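Local coordinates for protein polysialic acid O-acetyltransferase (Escherichia coli, PDB 3JQY) that transfers acetyl groups from acetyl-CoA to the O7 or O9 hydroxyls of capsular polysialic acid, working as a trimer of left-handed beta-helices, at residues I65-V70 with Y85-K90. Sequence-based numbering, arbitrary orientation.
Sequences IIEDDV and YVRIHK
Glu-67 OE2 is gripped by two nitrogens of Arg-87, with NH2 at 2.7 Å and NE at 2.9 Å from that one oxygen, in a side-on salt bridge. The oxygen lies in the guanidinium plane, whereas the carboxylate itself is turned 46° from it. Arg-87 reaches this position on a fully extended chain, CG anti to the backbone N (chi1 179°), and the His-89 ring, its ND1 bonded to Ile-108 O, lies with NE2 over the centre of one guanidinium face. The other carboxylate oxygen, Glu-67 OE1, accepts a hydrogen bond from Lys-90 N, 2.9 Å away and above the carboxylate plane. A glutamine here would probably leave the guanidinium without its countercharge and, having a single acceptor oxygen, turn an NH2 toward either the arginine or the N-H of Lys-90. Along the adjoining backbones the pairing is parallel: Ile-65 N bonds to Val-86 O, Ile-88 N to Ile-65 O, and Glu-67 N to Ile-88 O at 3.0 Å. On the same face as Arg-87, Ile-65 CD1 meets the Tyr-85 ring obliquely, 3.7 Å from CE1. On the face of Ile-66 and Ile-88, Val-70, the last residue of the type II turn that starts at Glu-67, packs its CG1 3.8 Å from Ile-88 CG2. Strands 63-66 and 85-88 are thus equivalent rungs on successive coils, stacked in parallel, as is characteristic of the left-handed beta-helix of hexapeptide-repeat acyltransferases.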
loop_
_atom_site.group_PDB
_atom_site.type_symbol
_atom_site.label_atom_id
_atom_site.label_comp_id
_atom_site.label_asym_id
_atom_site.label_seq_id
_atom_site.Cartn_x
_atom_site.Cartn_y
_atom_site.Cartn_z
ATOM N N ILE B 65 21.470 7.552 20.933
ATOM C CA ILE B 65 21.076 8.389 22.059
ATOM C C ILE B 65 19.559 8.492 22.076
ATOM O O ILE B 65 18.950 8.918 21.092
ATOM C CB ILE B 65 21.604 9.825 21.904
ATOM C CG1 ILE B 65 23.129 9.847 21.915
ATOM C CG2 ILE B 65 21.024 10.733 23.006
ATOM C CD1 ILE B 65 23.702 11.150 21.402
ATOM N N ILE B 66 18.946 8.094 23.183
ATOM C CA ILE B 66 17.509 8.276 23.339
ATOM C C ILE B 66 17.277 9.050 24.627
ATOM O O ILE B 66 17.711 8.626 25.695
ATOM C CB ILE B 66 16.769 6.927 23.419
ATOM C CG1 ILE B 66 17.100 6.054 22.205
ATOM C CG2 ILE B 66 15.257 7.159 23.545
ATOM C CD1 ILE B 66 16.366 4.730 22.178
ATOM N N GLU B 67 16.594 10.185 24.529
ATOM C CA GLU B 67 16.491 11.095 25.668
ATOM C C GLU B 67 15.391 10.710 26.661
ATOM O O GLU B 67 14.624 9.776 26.427
ATOM C CB GLU B 67 16.334 12.538 25.179
ATOM C CG GLU B 67 17.497 12.978 24.279
ATOM C CD GLU B 67 17.443 14.443 23.897
ATOM O OE1 GLU B 67 16.445 15.118 24.235
ATOM O OE2 GLU B 67 18.413 14.926 23.262
ATOM N N ASP B 68 15.351 11.423 27.784
ATOM C CA ASP B 68 14.323 11.211 28.800
ATOM C C ASP B 68 12.935 11.389 28.187
ATOM O O ASP B 68 12.749 12.184 27.255
ATOM C CB ASP B 68 14.483 12.223 29.938
ATOM C CG ASP B 68 15.598 11.865 30.917
ATOM O OD1 ASP B 68 16.155 10.748 30.848
ATOM O OD2 ASP B 68 15.911 12.719 31.778
ATOM N N ASP B 69 11.970 10.646 28.724
ATOM C CA ASP B 69 10.555 10.809 28.399
ATOM C C ASP B 69 10.178 10.481 26.961
ATOM O O ASP B 69 9.112 10.871 26.489
ATOM C CB ASP B 69 10.080 12.211 28.776
ATOM C CG ASP B 69 10.201 12.473 30.265
ATOM O OD1 ASP B 69 10.041 11.512 31.041
ATOM O OD2 ASP B 69 10.463 13.628 30.652
ATOM N N VAL B 70 11.045 9.746 26.278
ATOM C CA VAL B 70 10.691 9.195 24.987
ATOM C C VAL B 70 9.910 7.901 25.222
ATOM O O VAL B 70 10.189 7.159 26.165
ATOM C CB VAL B 70 11.959 8.939 24.150
ATOM C CG1 VAL B 70 11.604 8.266 22.821
ATOM C CG2 VAL B 70 12.697 10.248 23.918
ATOM N N TYR B 85 25.052 7.396 13.662
ATOM C CA TYR B 85 24.582 8.202 14.791
ATOM C C TYR B 85 23.068 8.294 14.703
ATOM O O TYR B 85 22.526 8.674 13.667
ATOM C CB TYR B 85 25.187 9.605 14.695
ATOM C CG TYR B 85 24.761 10.598 15.760
ATOM C CD1 TYR B 85 25.413 10.661 16.986
ATOM C CD2 TYR B 85 23.726 11.497 15.521
ATOM C CE1 TYR B 85 25.037 11.586 17.953
ATOM C CE2 TYR B 85 23.343 12.424 16.480
ATOM C CZ TYR B 85 23.998 12.463 17.691
ATOM O OH TYR B 85 23.606 13.386 18.633
ATOM N N VAL B 86 22.389 7.913 15.779
ATOM C CA VAL B 86 20.937 8.047 15.863
ATOM C C VAL B 86 20.604 8.750 17.177
ATOM O O VAL B 86 21.049 8.325 18.248
ATOM C CB VAL B 86 20.226 6.673 15.818
ATOM C CG1 VAL B 86 18.712 6.829 16.002
ATOM C CG2 VAL B 86 20.529 5.948 14.504
ATOM N N ARG B 87 19.837 9.835 17.092
ATOM C CA ARG B 87 19.443 10.562 18.289
ATOM C C ARG B 87 17.951 10.808 18.276
ATOM O O ARG B 87 17.410 11.377 17.318
ATOM C CB ARG B 87 20.169 11.902 18.401
ATOM C CG ARG B 87 19.765 12.710 19.631
ATOM C CD ARG B 87 20.484 14.068 19.670
ATOM N NE ARG B 87 20.094 14.862 20.840
ATOM C CZ ARG B 87 20.541 16.088 21.102
ATOM N NH1 ARG B 87 21.397 16.677 20.276
ATOM N NH2 ARG B 87 20.128 16.731 22.191
ATOM N N ILE B 88 17.293 10.377 19.342
ATOM C CA ILE B 88 15.859 10.560 19.476
ATOM C C ILE B 88 15.592 11.517 20.632
ATOM O O ILE B 88 15.889 11.212 21.783
ATOM C CB ILE B 88 15.155 9.217 19.697
ATOM C CG1 ILE B 88 15.458 8.269 18.530
ATOM C CG2 ILE B 88 13.652 9.417 19.860
ATOM C CD1 ILE B 88 14.811 6.909 18.648
ATOM N N HIS B 89 15.039 12.682 20.309
ATOM C CA HIS B 89 14.884 13.762 21.288
ATOM C C HIS B 89 13.715 13.558 22.252
ATOM O O HIS B 89 12.781 12.808 21.971
ATOM C CB HIS B 89 14.708 15.105 20.575
ATOM C CG HIS B 89 15.975 15.682 20.022
ATOM N ND1 HIS B 89 16.624 15.150 18.928
ATOM C CD2 HIS B 89 16.691 16.772 20.391
ATOM C CE1 HIS B 89 17.694 15.877 18.657
ATOM N NE2 HIS B 89 17.758 16.866 19.530
ATOM N N LYS B 90 13.769 14.264 23.380
ATOM C CA LYS B 90 12.809 14.087 24.470
ATOM C C LYS B 90 11.347 14.238 24.071
ATOM O O LYS B 90 11.005 15.002 23.161
ATOM C CB LYS B 90 13.130 15.065 25.608
ATOM C CG LYS B 90 13.205 16.510 25.157
ATOM C CD LYS B 90 13.141 17.479 26.340
ATOM C CE LYS B 90 14.307 17.290 27.298
ATOM N NZ LYS B 90 14.246 18.249 28.446
#